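Local coordinates for BH1974 protein (Bacillus halodurans, PDB 3ON5), which probably helps insert the molybdenum cofactor into xanthine dehydrogenase, as XdhC-family proteins do, rather than being that enzyme itself, at residues L280-L283 / L284-L288; A252-L255 / R256-I260; H129-R132 / V133-L137. All blocks are in the same frame, centred on the assembly; numbering follows the deposited sequence. Where two conformers were deposited one is given.

Contact 1: residues L280-L283 / L284-L288; sequences LHFL and LEKEL
Leu284 folds back over the last turn of helix 273-283, Leu283 reaches inward to meet Leu288, and Lys286 bends over the ring of Phe282; these local contacts shape the way out of the helix. Leu284 lies on the carbonyls behind it: its CG comes 3.4 Å from Leu280 O, and its CB 3.6 Å from His281 O. Further along the same branch, CD1 approaches the backbone of His281, and the side chain also touches Leu304, Arg307 and Pro310. NE2 of His281 is hydrogen-bonded to Leu303 O.

Leu283 occupies the buried side. With CG set anti to the carbonyl carbon (chi1 -60°), its CD2 lies in the plane of the Phe282 ring, at the ring edge, and also faces Leu288. The two leucines meet at an angle, Leu288 CD1 sitting 3.9 Å from Leu283 CD2 and equally near Leu283 CB. Both also touch Val266 of strand 265-268, and Leu283 continues onto Ile291.

Lys286 starts close to the backbone, CB 3.6 Å from Leu283 O and CG equally far from Phe282 O. Bends at chi2 and chi4 then carry its chain across the ring, with CE 4.0 Å from both CE1 and CZ of Phe282. NZ ends 4.6 Å from the ring centroid and 19° off the normal, a cation-pi contact over the face. It is doubtful, because Lys286 is exposed and was modelled in two conformers. The whole forms the helix-to-strand turn of a beta-alpha-beta crossover, taking helix 273-283 into strand 290-293 of the parallel Rossmann sheet.

Contact 2: residues A252-L255 / R256-I260; sequences ADFL and RKFLI
Phe254 and Phe258, one helical turn apart, both set CG anti to the backbone N (chi1 -178° and -172°), which lays the two side chains side by side. Their rings form an offset stack, centroids 4.7 Å apart and planes at 15°. Phe254 CZ lies over the face of Phe258, 3.5 Å from its CG, while Phe258 CB makes a CH-pi contact 3.8 Å from the centroid of the Phe254 ring. Phe205 meets the Phe254 ring nearly at right angles. An alanine in place of Phe254 would be likely to leave Phe258 without its stacking partner and open a gap against Ile203 and Val226.

On the exposed side, Arg256 NH1 makes a salt bridge of 2.8 Å with Asp253 OD1, in the guanidinium plane and on the anti lone pair of OD1. Lys257 NZ turns instead to Asp249. Backbone bonds continue to the helix end, where Phe258 N donates to Phe254 O at 2.6 Å. Beyond it, a water donates to Leu255 O (2.8 Å) and Phe258 O (2.6 Å), bridging the departing chain to the last turn. This is a helix C-terminus packed by its aromatic side against the parallel sheet of a Rossmann domain.

Contact 3: residues H129-R132 / V133-L137; sequences HLKR and VYDYL
Lys131 with Asp135 and Arg132 with Tyr136 are i to i+4 pairs on successive positions of helix 124-139, within the central domain. Lys131 pairs ionically with Asp135: bends at chi2 and chi4 bring NZ round to the carboxylate, 3.1 Å from both OD1 and OD2 of Asp135. Each oxygen uses its syn lone pair, so the ammonium group straddles the carboxylate.

Arg132 and Tyr136 run alongside one another, pointing the same way. The arginine chain is extended from CG to NE, and its CG lies 3.7 Å from Tyr136 CE2; farther out, NH2 passes 3.9 Å from Tyr136 OH. Guanidinium and ring planes differ by 21°. The charged group has a second aromatic neighbour in Phe168, with which it makes a cation-pi contact. Beneath these pairs the regular helix bonds run on, such as Tyr134 N to Leu130 O at 3.0 Å and Asp135 N to Lys131 O at 3.1 Å.

Val133 and Leu130 form the buried side, against Leu26 of helix 22-30 and Phe160 of strand 155-161. His129 is hydrogen-bonded through NE2 to Glu170, and Tyr136 rests on Val143 and Phe168, so the helix lies between helix 22-30 and the antiparallel sheet that includes strands 143-149, 155-161 and 167-168.

How the contacts relate
Contacts 1 and 2 are neighbours in the Rossmann domain, their centres 12 Å apart, and their apolar sides join directly. Leu283 CD2 lies 3.9 Å from Ile260 CD1, Leu288 CD2 comes 3.8 Å from Ile260 CG2, and Phe282 CZ packs 3.6 Å from Leu255 O. Two consecutive helix-to-strand connections thus pack together where their helices end. Contact 3 belongs to the central domain and touches neither: its centre is about 29 Å from that of contact 2 and about 33 Å from that of contact 1, with nearest atoms about 13 Å and 18 Å away. None of the three involves an identified catalytic or ligand-binding residue.

Contact 1: residues L280-L283 / L284-L288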
ATOM      1  N   LEU A 280      22.269  27.753 -33.086  1.00 51.67           N
ATOM      2  CA  LEU A 280      21.375  27.913 -34.229  1.00 52.74           C
ATOM      3  C   LEU A 280      22.137  27.984 -35.570  1.00 61.08           C
ATOM      4  O   LEU A 280      21.769  27.276 -36.503  1.00 61.42           O
ATOM      5  CB  LEU A 280      20.531  29.177 -34.055  1.00 53.55           C
ATOM      6  CG  LEU A 280      19.521  29.503 -35.166  1.00 58.82           C
ATOM      7  CD1 LEU A 280      18.504  28.391 -35.346  1.00 56.78           C
ATOM      8  CD2 LEU A 280      18.836  30.822 -34.881  1.00 64.08           C
ATOM      9  N   HIS A 281      23.186  28.814 -35.661  1.00 60.81           N
ATOM     10  CA  HIS A 281      23.981  28.992 -36.874  1.00 62.87           C
ATOM     11  C   HIS A 281      24.625  27.694 -37.312  1.00 66.28           C
ATOM     12  O   HIS A 281      24.782  27.492 -38.508  1.00 68.48           O
ATOM     13  CB  HIS A 281      25.049  30.059 -36.666  1.00 65.47           C
ATOM     14  CG  HIS A 281      24.514  31.461 -36.768  1.00 71.80           C
ATOM     15  ND1 HIS A 281      25.110  32.407 -37.586  1.00 76.89           N
ATOM     16  CD2 HIS A 281      23.398  32.004 -36.230  1.00 74.16           C
ATOM     17  CE1 HIS A 281      24.369  33.503 -37.472  1.00 77.91           C
ATOM     18  NE2 HIS A 281      23.327  33.304 -36.672  1.00 76.75           N
ATOM     19  N   PHE A 282      24.955  26.795 -36.368  1.00 60.38           N
ATOM     20  CA  PHE A 282      25.564  25.510 -36.689  1.00 59.47           C
ATOM     21  C   PHE A 282      24.531  24.576 -37.310  1.00 64.79           C
ATOM     22  O   PHE A 282      24.829  23.905 -38.295  1.00 65.29           O
ATOM     23  CB  PHE A 282      26.193  24.873 -35.434  1.00 59.24           C
ATOM     24  CG  PHE A 282      26.790  23.506 -35.659  1.00 60.32           C
ATOM     25  CD1 PHE A 282      26.003  22.359 -35.571  1.00 62.56           C
ATOM     26  CD2 PHE A 282      28.143  23.359 -35.945  1.00 62.16           C
ATOM     27  CE1 PHE A 282      26.557  21.090 -35.800  1.00 62.69           C
ATOM     28  CE2 PHE A 282      28.694  22.092 -36.171  1.00 64.22           C
ATOM     29  CZ  PHE A 282      27.897  20.968 -36.109  1.00 61.31           C
ATOM     30  N   LEU A 283      23.327  24.519 -36.705  1.00 61.67           N
ATOM     31  CA  LEU A 283      22.217  23.650 -37.082  1.00 60.33           C
ATOM     32  C   LEU A 283      21.438  24.145 -38.298  1.00 68.70           C
ATOM     33  O   LEU A 283      20.522  23.447 -38.729  1.00 68.41           O
ATOM     34  CB  LEU A 283      21.246  23.551 -35.904  1.00 58.13           C
ATOM     35  CG  LEU A 283      21.766  22.987 -34.585  1.00 60.70           C
ATOM     36  CD1 LEU A 283      20.697  23.064 -33.531  1.00 60.31           C
ATOM     37  CD2 LEU A 283      22.258  21.563 -34.724  1.00 59.56           C
ATOM     38  N   LEU A 284      21.781  25.335 -38.847  1.00 69.54           N
ATOM     39  CA  LEU A 284      21.064  25.945 -39.962  1.00 72.82           C
ATOM     40  C   LEU A 284      20.952  25.053 -41.190  1.00 80.72           C
ATOM     41  O   LEU A 284      19.827  24.762 -41.595  1.00 82.33           O
ATOM     42  CB  LEU A 284      21.698  27.261 -40.410  1.00 75.12           C
ATOM     43  CG  LEU A 284      21.319  28.508 -39.645  1.00 79.98           C
ATOM     44  CD1 LEU A 284      22.034  29.678 -40.197  1.00 81.83           C
ATOM     45  CD2 LEU A 284      19.828  28.794 -39.747  1.00 83.04           C
ATOM     46  N   GLU A 285      22.065  24.658 -41.814  1.00 78.61           N
ATOM     47  CA  GLU A 285      21.954  23.884 -43.049  1.00 80.73           C
ATOM     48  C   GLU A 285      21.693  22.411 -42.752  1.00 83.31           C
ATOM     49  O   GLU A 285      21.280  21.695 -43.672  1.00 84.48           O
ATOM     50  CB  GLU A 285      23.211  24.039 -43.923  1.00 84.27           C
ATOM     51  CG  GLU A 285      23.373  25.403 -44.587  1.00 95.24           C
ATOM     52  CD  GLU A 285      22.618  25.648 -45.880  1.00118.90           C
ATOM     53  OE1 GLU A 285      21.938  24.719 -46.376  1.00118.31           O
ATOM     54  OE2 GLU A 285      22.757  26.765 -46.429  1.00116.05           O
ATOM     55  N   LYS A 286      21.928  21.965 -41.481  1.00 77.30           N
ATOM     56  CA  LYS A 286      21.709  20.587 -41.040  0.50 74.99           C
ATOM     57  C   LYS A 286      20.211  20.264 -41.111  1.00 80.81           C
ATOM     58  O   LYS A 286      19.410  21.001 -40.529  1.00 81.57           O
ATOM     59  CB  LYS A 286      22.256  20.376 -39.599  0.50 73.92           C
ATOM     60  CG  LYS A 286      23.754  20.672 -39.352  0.50 69.63           C
ATOM     61  CD  LYS A 286      24.725  19.603 -39.883  0.50 65.44           C
ATOM     62  CE  LYS A 286      26.182  19.895 -39.592  0.50 58.14           C
ATOM     63  NZ  LYS A 286      26.667  21.123 -40.280  0.50 60.92           N
ATOM     64  N   GLU A 287      19.818  19.198 -41.838  1.00 79.23           N
ATOM     65  CA  GLU A 287      18.404  18.804 -41.927  1.00 79.45           C
ATOM     66  C   GLU A 287      17.959  18.343 -40.554  1.00 81.24           C
ATOM     67  O   GLU A 287      18.637  17.484 -39.980  1.00 80.06           O
ATOM     68  CB  GLU A 287      18.199  17.703 -42.987  1.00 81.95           C
ATOM     69  N   LEU A 288      16.905  18.951 -39.970  1.00 76.05           N
ATOM     70  CA  LEU A 288      16.466  18.551 -38.620  1.00 72.12           C
ATOM     71  C   LEU A 288      14.961  18.430 -38.520  1.00 74.13           C
ATOM     72  O   LEU A 288      14.217  19.185 -39.156  1.00 77.01           O
ATOM     73  CB  LEU A 288      16.951  19.529 -37.536  1.00 70.88           C
ATOM     74  CG  LEU A 288      18.233  19.164 -36.816  1.00 73.41           C
ATOM     75  CD1 LEU A 288      18.916  20.393 -36.294  1.00 74.04           C
ATOM     76  CD2 LEU A 288      17.977  18.172 -35.703  1.00 72.40           C
TER

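Contact 2: residues A252-L255 / R256-I260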
ATOM      1  N   ALA A 252      29.937  24.959 -28.816  1.00 51.64           N
ATOM      2  CA  ALA A 252      30.834  24.760 -29.947  1.00 52.51           C
ATOM      3  C   ALA A 252      31.583  23.429 -29.858  1.00 56.78           C
ATOM      4  O   ALA A 252      31.839  22.820 -30.896  1.00 57.19           O
ATOM      5  CB  ALA A 252      31.831  25.901 -30.024  1.00 54.64           C
ATOM      6  N   ASP A 253      31.952  22.991 -28.638  1.00 52.76           N
ATOM      7  CA  ASP A 253      32.641  21.720 -28.429  1.00 51.75           C
ATOM      8  C   ASP A 253      31.667  20.589 -28.536  1.00 51.62           C
ATOM      9  O   ASP A 253      31.991  19.581 -29.136  1.00 50.12           O
ATOM     10  CB  ASP A 253      33.336  21.687 -27.076  1.00 54.59           C
ATOM     11  CG  ASP A 253      34.541  22.572 -26.993  1.00 73.46           C
ATOM     12  OD1 ASP A 253      35.367  22.535 -27.928  1.00 78.87           O
ATOM     13  OD2 ASP A 253      34.716  23.226 -25.950  1.00 82.70           O
ATOM     14  N   PHE A 254      30.474  20.753 -27.958  1.00 47.59           N
ATOM     15  CA  PHE A 254      29.425  19.751 -28.023  1.00 45.97           C
ATOM     16  C   PHE A 254      29.081  19.432 -29.473  1.00 50.26           C
ATOM     17  O   PHE A 254      29.147  18.273 -29.852  1.00 49.22           O
ATOM     18  CB  PHE A 254      28.185  20.224 -27.273  1.00 46.32           C
ATOM     19  CG  PHE A 254      27.064  19.222 -27.264  1.00 45.74           C
ATOM     20  CD1 PHE A 254      26.976  18.260 -26.259  1.00 47.44           C
ATOM     21  CD2 PHE A 254      26.063  19.271 -28.225  1.00 46.88           C
ATOM     22  CE1 PHE A 254      25.910  17.358 -26.226  1.00 46.64           C
ATOM     23  CE2 PHE A 254      25.008  18.363 -28.199  1.00 48.66           C
ATOM     24  CZ  PHE A 254      24.924  17.424 -27.188  1.00 45.42           C
ATOM     25  N   LEU A 255      28.794  20.463 -30.286  1.00 47.67           N
ATOM     26  CA  LEU A 255      28.417  20.361 -31.705  1.00 47.55           C
ATOM     27  C   LEU A 255      29.539  19.722 -32.534  1.00 53.28           C
ATOM     28  O   LEU A 255      29.259  18.988 -33.488  1.00 54.85           O
ATOM     29  CB  LEU A 255      28.060  21.739 -32.272  1.00 47.85           C
ATOM     30  CG  LEU A 255      26.810  22.391 -31.662  1.00 50.03           C
ATOM     31  CD1 LEU A 255      26.767  23.855 -31.962  1.00 50.39           C
ATOM     32  CD2 LEU A 255      25.518  21.667 -32.026  1.00 50.11           C
ATOM     33  N   ARG A 256      30.794  19.943 -32.148  1.00 49.31           N
ATOM     34  CA  ARG A 256      31.922  19.303 -32.822  1.00 49.82           C
ATOM     35  C   ARG A 256      31.960  17.792 -32.499  1.00 56.80           C
ATOM     36  O   ARG A 256      32.104  16.976 -33.403  1.00 58.87           O
ATOM     37  CB  ARG A 256      33.255  19.961 -32.420  1.00 44.30           C
ATOM     38  CG  ARG A 256      34.433  19.409 -33.208  1.00 54.71           C
ATOM     39  CD  ARG A 256      35.811  19.847 -32.732  1.00 62.14           C
ATOM     40  NE  ARG A 256      36.226  19.158 -31.505  1.00 67.18           N
ATOM     41  CZ  ARG A 256      36.252  19.714 -30.299  1.00 75.89           C
ATOM     42  NH1 ARG A 256      35.946  20.994 -30.143  1.00 63.25           N
ATOM     43  NH2 ARG A 256      36.644  19.006 -29.246  1.00 63.90           N
ATOM     44  N   LYS A 257      31.804  17.438 -31.216  1.00 51.97           N
ATOM     45  CA  LYS A 257      31.965  16.098 -30.698  1.00 50.97           C
ATOM     46  C   LYS A 257      30.686  15.245 -30.823  1.00 56.21           C
ATOM     47  O   LYS A 257      30.791  14.129 -31.316  1.00 56.31           O
ATOM     48  CB  LYS A 257      32.411  16.173 -29.228  1.00 51.77           C
ATOM     49  CG  LYS A 257      33.859  16.692 -29.092  1.00 56.71           C
ATOM     50  CD  LYS A 257      34.188  17.443 -27.766  1.00 71.12           C
ATOM     51  CE  LYS A 257      34.331  16.656 -26.484  1.00 82.74           C
ATOM     52  NZ  LYS A 257      34.777  17.526 -25.359  1.00 89.93           N
ATOM     53  N   PHE A 258      29.509  15.734 -30.379  1.00 53.71           N
ATOM     54  CA  PHE A 258      28.249  14.966 -30.372  1.00 52.07           C
ATOM     55  C   PHE A 258      27.512  15.090 -31.707  1.00 58.24           C
ATOM     56  O   PHE A 258      27.130  16.184 -32.121  1.00 57.68           O
ATOM     57  CB  PHE A 258      27.350  15.445 -29.227  1.00 52.25           C
ATOM     58  CG  PHE A 258      26.091  14.643 -28.944  1.00 52.40           C
ATOM     59  CD1 PHE A 258      24.930  14.851 -29.689  1.00 55.16           C
ATOM     60  CD2 PHE A 258      26.014  13.799 -27.830  1.00 51.20           C
ATOM     61  CE1 PHE A 258      23.757  14.158 -29.389  1.00 53.66           C
ATOM     62  CE2 PHE A 258      24.839  13.113 -27.530  1.00 51.87           C
ATOM     63  CZ  PHE A 258      23.726  13.289 -28.316  1.00 50.13           C
ATOM     64  N   LEU A 259      27.288  13.947 -32.360  1.00 57.31           N
ATOM     65  CA  LEU A 259      26.577  13.864 -33.634  1.00 58.11           C
ATOM     66  C   LEU A 259      25.062  14.000 -33.428  1.00 60.85           C
ATOM     67  O   LEU A 259      24.452  13.273 -32.632  1.00 59.32           O
ATOM     68  CB  LEU A 259      26.904  12.535 -34.333  1.00 58.60           C
ATOM     69  CG  LEU A 259      26.096  12.165 -35.577  1.00 64.13           C
ATOM     70  CD1 LEU A 259      26.342  13.154 -36.729  1.00 65.86           C
ATOM     71  CD2 LEU A 259      26.421  10.757 -35.998  1.00 67.11           C
ATOM     72  N   ILE A 260      24.479  14.947 -34.166  1.00 57.69           N
ATOM     73  CA  ILE A 260      23.058  15.235 -34.177  1.00 56.70           C
ATOM     74  C   ILE A 260      22.518  14.695 -35.494  1.00 63.57           C
ATOM     75  O   ILE A 260      22.940  15.120 -36.570  1.00 65.67           O
ATOM     76  CB  ILE A 260      22.752  16.736 -33.948  1.00 59.38           C
ATOM     77  CG1 ILE A 260      23.294  17.200 -32.565  1.00 58.22           C
ATOM     78  CG2 ILE A 260      21.239  16.977 -34.050  1.00 60.32           C
ATOM     79  CD1 ILE A 260      23.167  18.678 -32.257  1.00 57.51           C
TER
HETATM   80  O   HOH W   1      26.739  17.979 -34.020  1.00 44.37           O

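Contact 3: residues H129-R132 / V133-L137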
ATOM      1  N   HIS A 129      14.223 -14.046 -28.499  1.00 42.43           N
ATOM      2  CA  HIS A 129      14.069 -13.180 -29.670  1.00 41.98           C
ATOM      3  C   HIS A 129      13.818 -11.725 -29.272  1.00 43.90           C
ATOM      4  O   HIS A 129      14.428 -10.832 -29.855  1.00 43.94           O
ATOM      5  CB  HIS A 129      12.943 -13.656 -30.583  1.00 42.95           C
ATOM      6  CG  HIS A 129      13.159 -15.022 -31.155  1.00 47.89           C
ATOM      7  ND1 HIS A 129      14.344 -15.363 -31.800  1.00 50.96           N
ATOM      8  CD2 HIS A 129      12.296 -16.062 -31.252  1.00 50.19           C
ATOM      9  CE1 HIS A 129      14.187 -16.612 -32.203  1.00 51.69           C
ATOM     10  NE2 HIS A 129      12.969 -17.073 -31.908  1.00 51.77           N
ATOM     11  N   LEU A 130      12.954 -11.487 -28.276  1.00 38.36           N
ATOM     12  CA  LEU A 130      12.642 -10.140 -27.795  1.00 36.77           C
ATOM     13  C   LEU A 130      13.869  -9.509 -27.091  1.00 45.15           C
ATOM     14  O   LEU A 130      14.066  -8.296 -27.188  1.00 44.62           O
ATOM     15  CB  LEU A 130      11.430 -10.172 -26.864  1.00 34.92           C
ATOM     16  CG  LEU A 130      10.103 -10.586 -27.516  1.00 38.86           C
ATOM     17  CD1 LEU A 130       9.032 -10.793 -26.485  1.00 37.45           C
ATOM     18  CD2 LEU A 130       9.660  -9.603 -28.603  1.00 40.75           C
ATOM     19  N   LYS A 131      14.722 -10.329 -26.438  1.00 45.01           N
ATOM     20  CA  LYS A 131      15.954  -9.848 -25.805  1.00 44.93           C
ATOM     21  C   LYS A 131      16.899  -9.347 -26.907  1.00 49.95           C
ATOM     22  O   LYS A 131      17.554  -8.332 -26.710  1.00 51.23           O
ATOM     23  CB  LYS A 131      16.597 -10.950 -24.938  1.00 47.80           C
ATOM     24  CG  LYS A 131      17.815 -10.533 -24.102  1.00 65.31           C
ATOM     25  CD  LYS A 131      19.152 -10.803 -24.813  1.00 79.16           C
ATOM     26  CE  LYS A 131      20.394 -10.515 -23.992  1.00 87.43           C
ATOM     27  NZ  LYS A 131      20.551  -9.071 -23.662  1.00 97.82           N
ATOM     28  N   ARG A 132      16.919 -10.025 -28.078  1.00 45.36           N
ATOM     29  CA  ARG A 132      17.727  -9.664 -29.243  1.00 44.96           C
ATOM     30  C   ARG A 132      17.187  -8.374 -29.869  1.00 50.71           C
ATOM     31  O   ARG A 132      17.983  -7.539 -30.292  1.00 51.33           O
ATOM     32  CB  ARG A 132      17.763 -10.807 -30.269  1.00 42.58           C
ATOM     33  CG  ARG A 132      18.860 -10.648 -31.316  1.00 56.09           C
ATOM     34  CD  ARG A 132      19.051 -11.897 -32.144  1.00 72.76           C
ATOM     35  NE  ARG A 132      20.140 -11.755 -33.118  1.00 86.83           N
ATOM     36  CZ  ARG A 132      20.516 -12.710 -33.969  1.00108.57           C
ATOM     37  NH1 ARG A 132      19.896 -13.887 -33.976  1.00 96.55           N
ATOM     38  NH2 ARG A 132      21.512 -12.495 -34.820  1.00 96.48           N
ATOM     39  N   VAL A 133      15.843  -8.185 -29.892  1.00 47.13           N
ATOM     40  CA  VAL A 133      15.187  -6.978 -30.408  1.00 45.33           C
ATOM     41  C   VAL A 133      15.643  -5.775 -29.561  1.00 50.92           C
ATOM     42  O   VAL A 133      16.131  -4.789 -30.114  1.00 51.52           O
ATOM     43  CB  VAL A 133      13.651  -7.118 -30.430  1.00 47.20           C
ATOM     44  CG1 VAL A 133      12.995  -5.861 -30.984  1.00 46.97           C
ATOM     45  CG2 VAL A 133      13.231  -8.329 -31.242  1.00 47.64           C
ATOM     46  N   TYR A 134      15.553  -5.904 -28.223  1.00 47.84           N
ATOM     47  CA  TYR A 134      15.958  -4.894 -27.247  1.00 47.36           C
ATOM     48  C   TYR A 134      17.421  -4.469 -27.480  1.00 51.73           C
ATOM     49  O   TYR A 134      17.686  -3.273 -27.615  1.00 51.26           O
ATOM     50  CB  TYR A 134      15.755  -5.442 -25.835  1.00 48.46           C
ATOM     51  CG  TYR A 134      16.284  -4.568 -24.726  1.00 52.16           C
ATOM     52  CD1 TYR A 134      15.562  -3.463 -24.276  1.00 53.78           C
ATOM     53  CD2 TYR A 134      17.463  -4.895 -24.059  1.00 54.05           C
ATOM     54  CE1 TYR A 134      16.030  -2.674 -23.226  1.00 54.82           C
ATOM     55  CE2 TYR A 134      17.946  -4.109 -23.015  1.00 55.06           C
ATOM     56  CZ  TYR A 134      17.224  -3.005 -22.596  1.00 63.70           C
ATOM     57  OH  TYR A 134      17.717  -2.251 -21.552  1.00 65.27           O
ATOM     58  N   ASP A 135      18.340  -5.436 -27.612  1.00 48.77           N
ATOM     59  CA  ASP A 135      19.756  -5.165 -27.877  1.00 49.63           C
ATOM     60  C   ASP A 135      19.945  -4.356 -29.170  1.00 58.09           C
ATOM     61  O   ASP A 135      20.816  -3.490 -29.190  1.00 61.44           O
ATOM     62  CB  ASP A 135      20.565  -6.468 -27.957  1.00 51.52           C
ATOM     63  CG  ASP A 135      20.615  -7.252 -26.655  1.00 58.09           C
ATOM     64  OD1 ASP A 135      20.202  -6.689 -25.597  1.00 59.04           O
ATOM     65  OD2 ASP A 135      21.076  -8.422 -26.683  1.00 58.19           O
ATOM     66  N   TYR A 136      19.137  -4.598 -30.224  1.00 54.46           N
ATOM     67  CA  TYR A 136      19.258  -3.827 -31.462  1.00 54.73           C
ATOM     68  C   TYR A 136      18.732  -2.403 -31.261  1.00 59.42           C
ATOM     69  O   TYR A 136      19.282  -1.490 -31.867  1.00 60.94           O
ATOM     70  CB  TYR A 136      18.551  -4.493 -32.656  1.00 55.60           C
ATOM     71  CG  TYR A 136      19.377  -5.586 -33.299  1.00 56.84           C
ATOM     72  CD1 TYR A 136      20.457  -5.279 -34.121  1.00 59.92           C
ATOM     73  CD2 TYR A 136      19.058  -6.926 -33.119  1.00 56.76           C
ATOM     74  CE1 TYR A 136      21.229  -6.279 -34.706  1.00 61.43           C
ATOM     75  CE2 TYR A 136      19.822  -7.937 -33.700  1.00 58.53           C
ATOM     76  CZ  TYR A 136      20.914  -7.607 -34.486  1.00 66.66           C
ATOM     77  OH  TYR A 136      21.677  -8.586 -35.078  1.00 68.80           O
ATOM     78  N   LEU A 137      17.713  -2.197 -30.410  1.00 54.28           N
ATOM     79  CA  LEU A 137      17.175  -0.853 -30.157  1.00 53.46           C
ATOM     80  C   LEU A 137      18.132  -0.049 -29.279  1.00 60.77           C
ATOM     81  O   LEU A 137      18.163   1.182 -29.361  1.00 61.68           O
ATOM     82  CB  LEU A 137      15.785  -0.909 -29.506  1.00 51.72           C
ATOM     83  CG  LEU A 137      14.696  -1.677 -30.227  1.00 54.76           C
ATOM     84  CD1 LEU A 137      13.440  -1.710 -29.389  1.00 53.21           C
ATOM     85  CD2 LEU A 137      14.428  -1.108 -31.588  1.00 55.23           C
TER